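Local coordinates for galactose mutarotase-like protein (Clostridium acetobutylicum, PDB 3OS7) that probably binds carbohydrate and may act as an aldose 1-epimerase, interconverting the anomers of a sugar, at residues 200-205 with 230-235; 208-213 with 245-250; 216-221 with 306-311; 285-290 with 299-304. All blocks are in the same frame, centred on the assembly; numbering follows the deposited sequence.

Strand 201-213 serves two contacts. Its first half meets the loop 230-235 in interaction 1, closing a loop of 24 residues, and its second half pairs with strand 246-256 in interaction 2, closing one of 31; their segments alternate, so the two contacts cross. Segment 216-221 follows and reaches to 306-311 over 84 residues, so interaction 3 crosses interactions 1 and 2 and encloses interaction 4, the hairpin 285-290 with 299-304, which spans 8. Strand 246-256 also pairs with strand 285-289, joining interactions 2 and 4 edge to edge. Y233 of interaction 1 packs on F249 and I288, while I306 of interaction 3 touches W211, tying the loops to the strands.

Interaction 1: residues 200-205 with 230-235; sequences NCRVKI and QKEYLE
The backbone N of I205, on strand 201-213, donates to the carbonyl O of Y233 across 3.0 Å, the single direct hydrogen bond between the strand and the non-regular turn 230-235, which comes closest to it at K204 and Y233. The side chains of Y233 and I205 run side by side, pointing the same way. With CG1 of I205 anti to its own carbonyl carbon (chi1 -54°), the terminal CD1 is carried over one ring face, 4.1 Å from the Y233 centroid in a CH-pi contact. The carbonyl O of V203 approaches the same ring obliquely, 3.5 Å from CD1 of Y233. L234 adds a methyl, CD2, against the carbonyl O of I205. The extended K204 chain runs past the end of the turn, bringing its CE to 3.2 Å from the carbonyl O of E235. A water accepts from K204 NZ and donates to E235 O at 2.7 Å. The contact thus has an apolar inner side centred on Y233, which meets F249 and I288, and a hydrated polar side, where K204 forms a salt bridge with E267 and R202, in one of two conformers, approaches E232 too distantly for one.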
loop_
_atom_site.group_PDB
_atom_site.type_symbol
_atom_site.label_atom_id
_atom_site.label_comp_id
_atom_site.label_asym_id
_atom_site.label_seq_id
_atom_site.Cartn_x
_atom_site.Cartn_y
_atom_site.Cartn_z
ATOM N N ASN A 200 -12.692 -11.688 15.957
ATOM C CA ASN A 200 -11.884 -12.890 15.878
ATOM C C ASN A 200 -10.502 -12.646 15.275
ATOM O O ASN A 200 -9.687 -13.560 15.249
ATOM C CB ASN A 200 -12.581 -13.964 15.067
ATOM C CG ASN A 200 -13.841 -14.433 15.727
ATOM O OD1 ASN A 200 -14.064 -14.111 16.887
ATOM N ND2 ASN A 200 -14.690 -15.143 14.992
ATOM N N CYS A 201 -10.258 -11.442 14.765
ATOM C CA CYS A 201 -9.024 -11.177 14.030
ATOM C C CYS A 201 -7.978 -10.471 14.880
ATOM O O CYS A 201 -8.284 -9.488 15.545
ATOM C CB CYS A 201 -9.297 -10.353 12.797
ATOM S SG CYS A 201 -10.225 -11.276 11.550
ATOM N N ARG A 202 -6.736 -10.967 14.806
ATOM C CA ARG A 202 -5.601 -10.331 15.473
ATOM C C ARG A 202 -4.584 -9.893 14.436
ATOM O O ARG A 202 -4.284 -10.650 13.512
ATOM C CB ARG A 202 -4.911 -11.291 16.412
ATOM C CG ARG A 202 -5.807 -11.934 17.448
ATOM C CD ARG A 202 -6.138 -10.968 18.520
ATOM N NE ARG A 202 -6.535 -11.643 19.749
ATOM C CZ ARG A 202 -6.453 -11.093 20.955
ATOM N NH1 ARG A 202 -5.980 -9.844 21.101
ATOM N NH2 ARG A 202 -6.823 -11.797 22.026
ATOM N N VAL A 203 -4.045 -8.694 14.606
ATOM C CA VAL A 203 -3.023 -8.160 13.691
ATOM C C VAL A 203 -1.621 -8.177 14.343
ATOM O O VAL A 203 -1.447 -7.682 15.447
ATOM C CB VAL A 203 -3.358 -6.743 13.194
ATOM C CG1 VAL A 203 -2.204 -6.212 12.331
ATOM C CG2 VAL A 203 -4.650 -6.782 12.333
ATOM N N LYS A 204 -0.650 -8.788 13.654
ATOM C CA LYS A 204 0.770 -8.728 14.056
ATOM C C LYS A 204 1.529 -7.932 13.021
ATOM O O LYS A 204 1.185 -7.959 11.850
ATOM C CB LYS A 204 1.371 -10.128 14.155
ATOM C CG LYS A 204 0.689 -10.991 15.220
ATOM C CD LYS A 204 1.072 -12.458 15.089
ATOM C CE LYS A 204 0.463 -13.261 16.220
ATOM N NZ LYS A 204 0.954 -14.657 16.221
ATOM N N ILE A 205 2.512 -7.181 13.466
ATOM C CA ILE A 205 3.327 -6.337 12.604
ATOM C C ILE A 205 4.747 -6.353 13.153
ATOM O O ILE A 205 4.939 -6.212 14.355
ATOM C CB ILE A 205 2.861 -4.859 12.583
ATOM C CG1 ILE A 205 1.378 -4.725 12.234
ATOM C CG2 ILE A 205 3.715 -4.040 11.577
ATOM C CD1 ILE A 205 0.827 -3.277 12.440
ATOM N N GLN A 230 0.839 -1.881 22.080
ATOM C CA GLN A 230 1.755 -1.945 20.919
ATOM C C GLN A 230 2.621 -3.201 20.981
ATOM O O GLN A 230 2.999 -3.762 19.957
ATOM C CB GLN A 230 2.642 -0.679 20.840
ATOM C CG GLN A 230 1.875 0.625 20.757
ATOM C CD GLN A 230 2.718 1.857 20.957
ATOM O OE1 GLN A 230 3.903 1.790 21.258
ATOM N NE2 GLN A 230 2.087 3.019 20.804
ATOM N N LYS A 231 2.925 -3.665 22.193
ATOM C CA LYS A 231 3.748 -4.847 22.357
ATOM C C LYS A 231 3.126 -6.074 21.754
ATOM O O LYS A 231 3.838 -6.980 21.331
ATOM C CB LYS A 231 4.032 -5.089 23.842
ATOM C CG LYS A 231 4.866 -3.970 24.443
ATOM C CD LYS A 231 5.395 -4.352 25.849
ATOM C CE LYS A 231 5.995 -3.145 26.560
ATOM N NZ LYS A 231 6.425 -3.404 27.976
ATOM N N GLU A 232 1.792 -6.091 21.670
ATOM C CA GLU A 232 1.070 -7.246 21.147
ATOM C C GLU A 232 1.263 -7.429 19.638
ATOM O O GLU A 232 1.068 -8.520 19.109
ATOM C CB GLU A 232 -0.423 -7.117 21.430
ATOM C CG GLU A 232 -0.845 -7.055 22.939
ATOM C CD GLU A 232 -2.350 -6.596 23.102
ATOM O OE1 GLU A 232 -3.242 -7.024 22.305
ATOM O OE2 GLU A 232 -2.644 -5.798 24.026
ATOM N N TYR A 233 1.642 -6.372 18.939
ATOM C CA TYR A 233 1.953 -6.545 17.522
ATOM C C TYR A 233 3.059 -7.584 17.292
ATOM O O TYR A 233 3.102 -8.184 16.235
ATOM C CB TYR A 233 2.314 -5.228 16.836
ATOM C CG TYR A 233 1.175 -4.263 16.646
ATOM C CD1 TYR A 233 0.081 -4.588 15.842
ATOM C CD2 TYR A 233 1.213 -3.001 17.228
ATOM C CE1 TYR A 233 -0.941 -3.692 15.652
ATOM C CE2 TYR A 233 0.171 -2.097 17.044
ATOM C CZ TYR A 233 -0.886 -2.450 16.253
ATOM O OH TYR A 233 -1.927 -1.576 16.040
ATOM N N LEU A 234 3.958 -7.750 18.271
ATOM C CA LEU A 234 5.079 -8.685 18.187
ATOM C C LEU A 234 4.822 -10.019 18.899
ATOM O O LEU A 234 5.657 -10.937 18.815
ATOM C CB LEU A 234 6.312 -8.057 18.786
ATOM C CG LEU A 234 6.897 -6.846 18.067
ATOM C CD1 LEU A 234 7.947 -6.131 19.004
ATOM C CD2 LEU A 234 7.484 -7.226 16.708
ATOM N N GLU A 235 3.692 -10.129 19.584
ATOM C CA GLU A 235 3.400 -11.342 20.375
ATOM C C GLU A 235 2.101 -11.970 19.923
ATOM O O GLU A 235 2.114 -12.634 18.913
ATOM C CB GLU A 235 3.455 -11.065 21.871
ATOM C CG GLU A 235 4.891 -10.773 22.365
ATOM C CD GLU A 235 5.910 -11.882 22.060
ATOM O OE1 GLU A 235 5.574 -13.083 22.156
ATOM O OE2 GLU A 235 7.073 -11.542 21.740
HETATM O O HOH W 1 3.767 -13.764 17.108
#

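Interaction 2: residues 208-213 with 245-250; sequences DKFWKQ and IESLFS
S250, L248 and W211 carry the contact between antiparallel strands 208-213 and 246-250. The hydroxyl of S250 sits between its own backbone N and carbonyl carbon (chi1 48°), where OG accepts two N-H groups. W211 NE1 reaches it at 3.1 Å, in the indole plane and almost straight at 175°, and K209 N also donates to it. The backbone of S250 adds two more bonds, accepting from D208 N at 2.8 Å and donating to K209 O. At L248 the carbonyl O takes the N-H of W211 at 3.0 Å, while methyl CD2 of L248 packs against CB of W211 at 3.7 Å. A water joins W211 O, Q213 OE1 and L248 N, bridging the strands; Q213 NE2 donates to N217 O. F210 and F249 form a non-hydrogen-bonded pair on the other face; CE1 of F249 meets the edge of the F210 ring at CD1, 3.7 Å away, with the ring planes 59° apart. A tetraethylene glycol, probably from crystallisation, lies near S250 and may mark a pocket. Strand 222-224 pairs with 201-213 and strand 285-289 with 246-256, so this pair lies between them, with Y285 edge-to-face on W211.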
loop_
_atom_site.group_PDB
_atom_site.type_symbol
_atom_site.label_atom_id
_atom_site.label_comp_id
_atom_site.label_asym_id
_atom_site.label_seq_id
_atom_site.Cartn_x
_atom_site.Cartn_y
_atom_site.Cartn_z
ATOM N N ASP A 208 9.514 -1.975 14.978
ATOM C CA ASP A 208 10.737 -1.630 15.678
ATOM C C ASP A 208 10.394 -0.587 16.742
ATOM O O ASP A 208 10.226 -0.938 17.903
ATOM C CB ASP A 208 11.759 -1.100 14.656
ATOM C CG ASP A 208 13.137 -0.864 15.254
ATOM O OD1 ASP A 208 13.350 -1.151 16.455
ATOM O OD2 ASP A 208 14.017 -0.420 14.483
ATOM N N LYS A 209 10.200 0.672 16.337
ATOM C CA LYS A 209 9.842 1.732 17.269
ATOM C C LYS A 209 8.529 2.394 16.860
ATOM O O LYS A 209 8.139 2.387 15.684
ATOM C CB LYS A 209 10.961 2.803 17.352
ATOM C CG LYS A 209 12.295 2.242 17.849
ATOM C CD LYS A 209 13.266 3.320 18.198
ATOM C CE LYS A 209 13.978 3.825 16.972
ATOM N NZ LYS A 209 14.813 5.024 17.270
ATOM N N PHE A 210 7.850 2.937 17.858
ATOM C CA PHE A 210 6.710 3.819 17.671
ATOM C C PHE A 210 7.196 5.270 17.496
ATOM O O PHE A 210 8.099 5.709 18.216
ATOM C CB PHE A 210 5.832 3.700 18.909
ATOM C CG PHE A 210 4.684 4.659 18.937
ATOM C CD1 PHE A 210 3.630 4.493 18.079
ATOM C CD2 PHE A 210 4.672 5.733 19.827
ATOM C CE1 PHE A 210 2.561 5.343 18.093
ATOM C CE2 PHE A 210 3.595 6.613 19.848
ATOM C CZ PHE A 210 2.523 6.405 18.962
ATOM N N TRP A 211 6.558 6.021 16.596
ATOM C CA TRP A 211 6.931 7.420 16.299
ATOM C C TRP A 211 5.738 8.308 16.623
ATOM O O TRP A 211 4.644 8.150 16.046
ATOM C CB TRP A 211 7.363 7.557 14.839
ATOM C CG TRP A 211 8.609 6.798 14.583
ATOM C CD1 TRP A 211 8.723 5.437 14.392
ATOM C CD2 TRP A 211 9.936 7.315 14.541
ATOM N NE1 TRP A 211 10.033 5.087 14.223
ATOM C CE2 TRP A 211 10.808 6.212 14.307
ATOM C CE3 TRP A 211 10.488 8.604 14.668
ATOM C CZ2 TRP A 211 12.173 6.354 14.208
ATOM C CZ3 TRP A 211 11.888 8.746 14.542
ATOM C CH2 TRP A 211 12.701 7.628 14.319
ATOM N N LYS A 212 5.934 9.195 17.593
ATOM C CA LYS A 212 4.886 10.091 18.025
ATOM C C LYS A 212 4.529 11.071 16.914
ATOM O O LYS A 212 5.405 11.578 16.208
ATOM C CB LYS A 212 5.358 10.872 19.256
ATOM C CG LYS A 212 4.304 11.752 19.950
ATOM C CD LYS A 212 4.894 12.382 21.246
ATOM C CE LYS A 212 3.994 13.498 21.820
ATOM N NZ LYS A 212 4.328 13.861 23.232
ATOM N N GLN A 213 3.243 11.352 16.808
ATOM C CA GLN A 213 2.730 12.393 15.930
ATOM C C GLN A 213 2.103 13.563 16.717
ATOM O O GLN A 213 1.559 13.367 17.799
ATOM C CB GLN A 213 1.705 11.793 14.968
ATOM C CG GLN A 213 2.356 10.877 13.911
ATOM C CD GLN A 213 1.349 10.094 13.131
ATOM O OE1 GLN A 213 1.018 8.974 13.500
ATOM N NE2 GLN A 213 0.807 10.703 12.055
ATOM N N ILE A 245 -7.549 3.091 15.975
ATOM C CA ILE A 245 -6.093 2.931 15.897
ATOM C C ILE A 245 -5.630 3.805 14.766
ATOM O O ILE A 245 -6.204 3.765 13.688
ATOM C CB ILE A 245 -5.694 1.460 15.592
ATOM C CG1 ILE A 245 -6.000 0.577 16.799
ATOM C CG2 ILE A 245 -4.165 1.390 15.232
ATOM C CD1 ILE A 245 -5.946 -0.949 16.565
ATOM N N GLU A 246 -4.603 4.609 15.025
ATOM C CA GLU A 246 -3.923 5.394 13.978
ATOM C C GLU A 246 -2.502 5.593 14.466
ATOM O O GLU A 246 -2.259 6.430 15.339
ATOM C CB GLU A 246 -4.617 6.741 13.705
ATOM C CG GLU A 246 -3.998 7.504 12.537
ATOM C CD GLU A 246 -4.681 8.850 12.218
ATOM O OE1 GLU A 246 -5.779 9.128 12.749
ATOM O OE2 GLU A 246 -4.095 9.617 11.417
ATOM N N SER A 247 -1.571 4.781 13.951
ATOM C CA SER A 247 -0.225 4.747 14.522
ATOM C C SER A 247 0.851 4.649 13.462
ATOM O O SER A 247 0.676 4.000 12.440
ATOM C CB SER A 247 -0.097 3.533 15.425
ATOM O OG SER A 247 -0.965 3.609 16.545
ATOM N N LEU A 248 2.016 5.224 13.763
ATOM C CA LEU A 248 3.176 5.158 12.884
ATOM C C LEU A 248 4.306 4.365 13.558
ATOM O O LEU A 248 4.726 4.719 14.677
ATOM C CB LEU A 248 3.655 6.569 12.582
ATOM C CG LEU A 248 4.962 6.725 11.832
ATOM C CD1 LEU A 248 4.919 6.093 10.421
ATOM C CD2 LEU A 248 5.353 8.220 11.788
ATOM N N PHE A 249 4.805 3.337 12.871
ATOM C CA PHE A 249 5.942 2.551 13.354
ATOM C C PHE A 249 7.052 2.504 12.341
ATOM O O PHE A 249 6.800 2.557 11.134
ATOM C CB PHE A 249 5.490 1.111 13.609
ATOM C CG PHE A 249 4.459 0.976 14.702
ATOM C CD1 PHE A 249 4.834 1.031 16.057
ATOM C CD2 PHE A 249 3.133 0.835 14.385
ATOM C CE1 PHE A 249 3.879 0.913 17.064
ATOM C CE2 PHE A 249 2.184 0.708 15.375
ATOM C CZ PHE A 249 2.557 0.758 16.722
ATOM N N SER A 250 8.287 2.371 12.805
ATOM C CA SER A 250 9.330 1.812 11.944
ATOM C C SER A 250 9.237 0.287 11.937
ATOM O O SER A 250 8.687 -0.311 12.852
ATOM C CB SER A 250 10.713 2.291 12.362
ATOM O OG SER A 250 10.914 2.165 13.750
HETATM O O HOH W 2 13.395 2.388 14.247
HETATM O O HOH W 3 1.992 7.515 15.559
HETATM O O HOH W 4 -1.269 9.069 10.304
#

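Interaction 3: residues 216-221 with 306-311; sequences RNLPTG and IINSPN
Methyl CD2 of L218 meets the carboxamide of N308, 4.0 Å from its CG, while the other methyl of L218, CD1, lies over the centre of one face of the R216 guanidinium, 3.7 Å above its plane. A type II beta turn from I306 to S309, with I307 and N308 at its central positions, here faces the segment entering strand 219-220. The guanidinium also forms salt bridges with D84 and D85. The P219 ring carries most of the contact: its CD approaches CG2 of I307 at 3.8 Å, its CG touches CG1 of I306 at 4.0 Å, and CG of P219 also lies 3.1 Å from the carbonyl O of I307. CG2 of I307, anti to the backbone N (chi1 -64° for its CG1 branch), is thereby directed at the pyrrolidine. The two segments share no direct hydrogen bond. The N308 amide has several partners: OD1 accepts from N311 ND2 in a nearly straight bond of 168° and from the backbone N of D84, on strand 82-90. I306 and I307 also pack on L248 of strand 246-256. Beside the apolar patch, one water donates to P219 O at 2.7 Å and accepts from ND2 of N308 at 2.9 Å.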
loop_
_atom_site.group_PDB
_atom_site.type_symbol
_atom_site.label_atom_id
_atom_site.label_comp_id
_atom_site.label_asym_id
_atom_site.label_seq_id
_atom_site.Cartn_x
_atom_site.Cartn_y
_atom_site.Cartn_z
ATOM N N ARG A 216 -1.143 17.921 14.058
ATOM C CA ARG A 216 -1.332 17.933 12.594
ATOM C C ARG A 216 -0.968 16.604 11.933
ATOM O O ARG A 216 -0.902 16.488 10.717
ATOM C CB ARG A 216 -0.526 19.083 11.997
ATOM C CG ARG A 216 -1.074 20.443 12.386
ATOM C CD ARG A 216 -0.195 21.567 11.917
ATOM N NE ARG A 216 -0.080 21.550 10.465
ATOM C CZ ARG A 216 0.980 21.948 9.770
ATOM N NH1 ARG A 216 2.076 22.406 10.369
ATOM N NH2 ARG A 216 0.941 21.890 8.447
ATOM N N ASN A 217 -0.763 15.580 12.753
ATOM C CA ASN A 217 -0.357 14.259 12.309
ATOM C C ASN A 217 1.021 14.165 11.655
ATOM O O ASN A 217 1.297 13.201 10.967
ATOM C CB ASN A 217 -1.451 13.583 11.459
ATOM C CG ASN A 217 -2.669 13.192 12.295
ATOM O OD1 ASN A 217 -2.557 12.960 13.489
ATOM N ND2 ASN A 217 -3.816 13.117 11.670
ATOM N N LEU A 218 1.882 15.135 11.949
ATOM C CA LEU A 218 3.285 15.155 11.518
ATOM C C LEU A 218 4.140 14.568 12.647
ATOM O O LEU A 218 3.853 14.796 13.820
ATOM C CB LEU A 218 3.728 16.585 11.216
ATOM C CG LEU A 218 2.887 17.289 10.147
ATOM C CD1 LEU A 218 3.133 18.822 10.157
ATOM C CD2 LEU A 218 3.166 16.685 8.818
ATOM N N PRO A 219 5.184 13.806 12.296
ATOM C CA PRO A 219 6.030 13.274 13.370
ATOM C C PRO A 219 6.724 14.347 14.138
ATOM O O PRO A 219 7.179 15.357 13.560
ATOM C CB PRO A 219 7.081 12.434 12.636
ATOM C CG PRO A 219 6.571 12.277 11.249
ATOM C CD PRO A 219 5.649 13.395 10.964
ATOM N N THR A 220 6.848 14.129 15.446
ATOM C CA THR A 220 7.661 15.024 16.267
ATOM C C THR A 220 9.132 14.761 16.090
ATOM O O THR A 220 9.961 15.608 16.430
ATOM C CB THR A 220 7.326 14.912 17.754
ATOM O OG1 THR A 220 7.755 13.641 18.243
ATOM C CG2 THR A 220 5.847 15.065 17.980
ATOM N N GLY A 221 9.461 13.572 15.604
ATOM C CA GLY A 221 10.856 13.136 15.518
ATOM C C GLY A 221 11.293 12.253 16.673
ATOM O O GLY A 221 12.379 11.683 16.627
ATOM N N ILE A 306 9.610 7.752 6.656
ATOM C CA ILE A 306 8.754 8.296 7.667
ATOM C C ILE A 306 7.784 9.319 7.047
ATOM O O ILE A 306 8.043 9.903 5.983
ATOM C CB ILE A 306 9.603 8.912 8.822
ATOM C CG1 ILE A 306 8.766 9.092 10.077
ATOM C CG2 ILE A 306 10.291 10.239 8.400
ATOM C CD1 ILE A 306 9.619 9.444 11.282
ATOM N N ILE A 307 6.659 9.524 7.711
ATOM C CA ILE A 307 5.752 10.598 7.349
ATOM C C ILE A 307 6.544 11.913 7.322
ATOM O O ILE A 307 7.366 12.149 8.208
ATOM C CB ILE A 307 4.611 10.737 8.365
ATOM C CG1 ILE A 307 3.737 9.485 8.375
ATOM C CG2 ILE A 307 3.750 12.005 8.044
ATOM C CD1 ILE A 307 2.565 9.561 9.388
ATOM N N ASN A 308 6.310 12.737 6.301
ATOM C CA ASN A 308 6.946 14.071 6.168
ATOM C C ASN A 308 8.479 13.966 6.030
ATOM O O ASN A 308 9.164 14.867 6.426
ATOM C CB ASN A 308 6.558 14.942 7.375
ATOM C CG ASN A 308 6.858 16.447 7.187
ATOM O OD1 ASN A 308 6.738 16.999 6.098
ATOM N ND2 ASN A 308 7.183 17.116 8.289
ATOM N N SER A 309 8.982 12.849 5.492
ATOM C CA SER A 309 10.423 12.553 5.465
ATOM C C SER A 309 11.315 13.663 4.858
ATOM O O SER A 309 12.408 13.879 5.353
ATOM C CB SER A 309 10.720 11.228 4.740
ATOM O OG SER A 309 10.473 11.285 3.341
ATOM N N PRO A 310 10.864 14.374 3.813
ATOM C CA PRO A 310 11.728 15.429 3.294
ATOM C C PRO A 310 12.008 16.571 4.273
ATOM O O PRO A 310 12.964 17.315 4.080
ATOM C CB PRO A 310 10.938 15.954 2.087
ATOM C CG PRO A 310 10.006 14.901 1.760
ATOM C CD PRO A 310 9.633 14.276 3.028
ATOM N N ASN A 311 11.190 16.710 5.316
ATOM C CA ASN A 311 11.320 17.824 6.252
ATOM C C ASN A 311 11.835 17.488 7.655
ATOM O O ASN A 311 11.997 18.396 8.453
ATOM C CB ASN A 311 9.949 18.515 6.402
ATOM C CG ASN A 311 9.556 19.331 5.180
ATOM O OD1 ASN A 311 10.375 20.113 4.647
ATOM N ND2 ASN A 311 8.288 19.200 4.757
HETATM O O HOH W 5 7.619 16.337 11.049
#

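Interaction 4: residues 285-290 with 299-304; sequences YLVIWN and CIEPQT
The carbonyl O of V287 receives the backbone N-H of E301 at 2.8 Å, while V287 N returns a bond to E301 O. Equivalent reciprocal pairs join Y285 with Q303 and W289 with C299, making six bonds in a regular antiparallel hairpin. On the face that carries V287, the E301 chain extends beyond CG and crosses the valine obliquely, placing its OE1 3.8 Å from CG1 of V287. OE2 of E301 lies 3.7 Å from CB of W289. From the other neighbour, OE1 of Q303 meets CG2 of V287 at 3.6 Å, while its NE2 hydrogen-bonds to S305 O. C299 SG approaches the W289 indole at its edge, 3.8 Å from CE3, a sulfur-aromatic contact. CG of W289 is anti to its backbone N (chi1 171°), which, together with chi2 of 75°, sets the benzo edge beside the sulfur. On the opposite face, L286 CD1 packs against CG2 of I300 at 3.7 Å. A tetraethylene glycol near Y285 and a tartaric acid near W289, both probably from crystallisation, may mark a pocket. The hairpin is inserted between strand 246-256, paired with 285-289, and strand 178-189, paired with 297-303, whose H185 touches C299 and E301.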
loop_
_atom_site.group_PDB
_atom_site.type_symbol
_atom_site.label_atom_id
_atom_site.label_comp_id
_atom_site.label_asym_id
_atom_site.label_seq_id
_atom_site.Cartn_x
_atom_site.Cartn_y
_atom_site.Cartn_z
ATOM N N TYR A 285 8.899 1.923 7.160
ATOM C CA TYR A 285 7.907 2.472 8.073
ATOM C C TYR A 285 6.536 1.932 7.694
ATOM O O TYR A 285 6.362 1.367 6.615
ATOM C CB TYR A 285 7.870 4.017 8.041
ATOM C CG TYR A 285 9.038 4.646 8.726
ATOM C CD1 TYR A 285 10.247 4.856 8.039
ATOM C CD2 TYR A 285 8.972 5.014 10.066
ATOM C CE1 TYR A 285 11.350 5.404 8.692
ATOM C CE2 TYR A 285 10.063 5.597 10.714
ATOM C CZ TYR A 285 11.248 5.783 10.029
ATOM O OH TYR A 285 12.334 6.348 10.692
ATOM N N LEU A 286 5.588 2.062 8.617
ATOM C CA LEU A 286 4.249 1.565 8.376
ATOM C C LEU A 286 3.273 2.331 9.232
ATOM O O LEU A 286 3.559 2.631 10.408
ATOM C CB LEU A 286 4.198 0.077 8.705
ATOM C CG LEU A 286 2.861 -0.638 8.540
ATOM C CD1 LEU A 286 3.118 -2.059 8.117
ATOM C CD2 LEU A 286 2.025 -0.594 9.819
ATOM N N VAL A 287 2.138 2.658 8.616
ATOM C CA VAL A 287 1.014 3.282 9.302
ATOM C C VAL A 287 -0.079 2.232 9.372
ATOM O O VAL A 287 -0.346 1.533 8.400
ATOM C CB VAL A 287 0.516 4.554 8.599
ATOM C CG1 VAL A 287 -0.863 4.990 9.154
ATOM C CG2 VAL A 287 1.573 5.655 8.712
ATOM N N ILE A 288 -0.659 2.064 10.558
ATOM C CA ILE A 288 -1.840 1.244 10.706
ATOM C C ILE A 288 -2.967 2.209 11.082
ATOM O O ILE A 288 -2.822 3.025 11.991
ATOM C CB ILE A 288 -1.695 0.088 11.719
ATOM C CG1 ILE A 288 -3.037 -0.657 11.854
ATOM C CG2 ILE A 288 -1.124 0.559 13.098
ATOM C CD1 ILE A 288 -2.979 -1.951 12.585
ATOM N N TRP A 289 -4.075 2.112 10.365
ATOM C CA TRP A 289 -5.220 2.981 10.556
ATOM C C TRP A 289 -6.466 2.149 10.288
ATOM O O TRP A 289 -6.599 1.602 9.197
ATOM C CB TRP A 289 -5.152 4.158 9.593
ATOM C CG TRP A 289 -6.393 5.012 9.551
ATOM C CD1 TRP A 289 -6.798 5.919 10.483
ATOM C CD2 TRP A 289 -7.372 5.060 8.488
ATOM N NE1 TRP A 289 -7.975 6.524 10.073
ATOM C CE2 TRP A 289 -8.338 6.014 8.852
ATOM C CE3 TRP A 289 -7.533 4.362 7.275
ATOM C CZ2 TRP A 289 -9.447 6.303 8.042
ATOM C CZ3 TRP A 289 -8.631 4.650 6.481
ATOM C CH2 TRP A 289 -9.573 5.603 6.873
ATOM N N ASN A 290 -7.353 2.037 11.269
ATOM C CA ASN A 290 -8.518 1.160 11.108
ATOM C C ASN A 290 -9.859 1.904 10.936
ATOM O O ASN A 290 -10.890 1.282 11.103
ATOM C CB ASN A 290 -8.620 0.174 12.265
ATOM C CG ASN A 290 -8.916 0.856 13.600
ATOM O OD1 ASN A 290 -8.957 2.089 13.678
ATOM N ND2 ASN A 290 -9.108 0.053 14.661
ATOM N N CYS A 299 -6.557 -0.575 7.384
ATOM C CA CYS A 299 -5.434 -0.274 6.512
ATOM C C CYS A 299 -4.076 -0.515 7.167
ATOM O O CYS A 299 -3.796 -0.068 8.289
ATOM C CB CYS A 299 -5.498 1.141 6.007
ATOM S SG CYS A 299 -6.965 1.392 4.914
ATOM N N ILE A 300 -3.227 -1.197 6.417
ATOM C CA ILE A 300 -1.869 -1.538 6.851
ATOM C C ILE A 300 -0.962 -1.026 5.744
ATOM O O ILE A 300 -0.971 -1.563 4.630
ATOM C CB ILE A 300 -1.721 -3.059 7.078
ATOM C CG1 ILE A 300 -2.667 -3.534 8.180
ATOM C CG2 ILE A 300 -0.253 -3.386 7.463
ATOM C CD1 ILE A 300 -2.682 -5.098 8.367
ATOM N N GLU A 301 -0.218 0.038 6.049
ATOM C CA GLU A 301 0.299 0.965 5.054
ATOM C C GLU A 301 1.838 1.045 5.084
ATOM O O GLU A 301 2.394 1.862 5.786
ATOM C CB GLU A 301 -0.312 2.342 5.279
ATOM C CG GLU A 301 -1.862 2.347 5.484
ATOM C CD GLU A 301 -2.420 3.758 5.763
ATOM O OE1 GLU A 301 -1.729 4.741 5.463
ATOM O OE2 GLU A 301 -3.536 3.886 6.297
ATOM N N PRO A 302 2.503 0.209 4.284
ATOM C CA PRO A 302 3.952 0.265 4.215
ATOM C C PRO A 302 4.426 1.528 3.528
ATOM O O PRO A 302 3.747 2.024 2.624
ATOM C CB PRO A 302 4.314 -0.963 3.402
ATOM C CG PRO A 302 3.141 -1.256 2.585
ATOM C CD PRO A 302 1.951 -0.845 3.398
ATOM N N GLN A 303 5.585 2.022 3.956
ATOM C CA GLN A 303 6.190 3.237 3.397
ATOM C C GLN A 303 7.694 3.098 3.347
ATOM O O GLN A 303 8.282 2.489 4.230
ATOM C CB GLN A 303 5.852 4.491 4.252
ATOM C CG GLN A 303 4.415 4.656 4.624
ATOM C CD GLN A 303 4.066 5.966 5.329
ATOM O OE1 GLN A 303 2.898 6.327 5.401
ATOM N NE2 GLN A 303 5.061 6.682 5.832
ATOM N N THR A 304 8.321 3.686 2.326
ATOM C CA THR A 304 9.785 3.722 2.252
ATOM C C THR A 304 10.433 4.646 3.270
ATOM O O THR A 304 11.616 4.524 3.575
ATOM C CB THR A 304 10.258 4.146 0.846
ATOM O OG1 THR A 304 9.710 5.446 0.523
ATOM C CG2 THR A 304 9.809 3.115 -0.172
#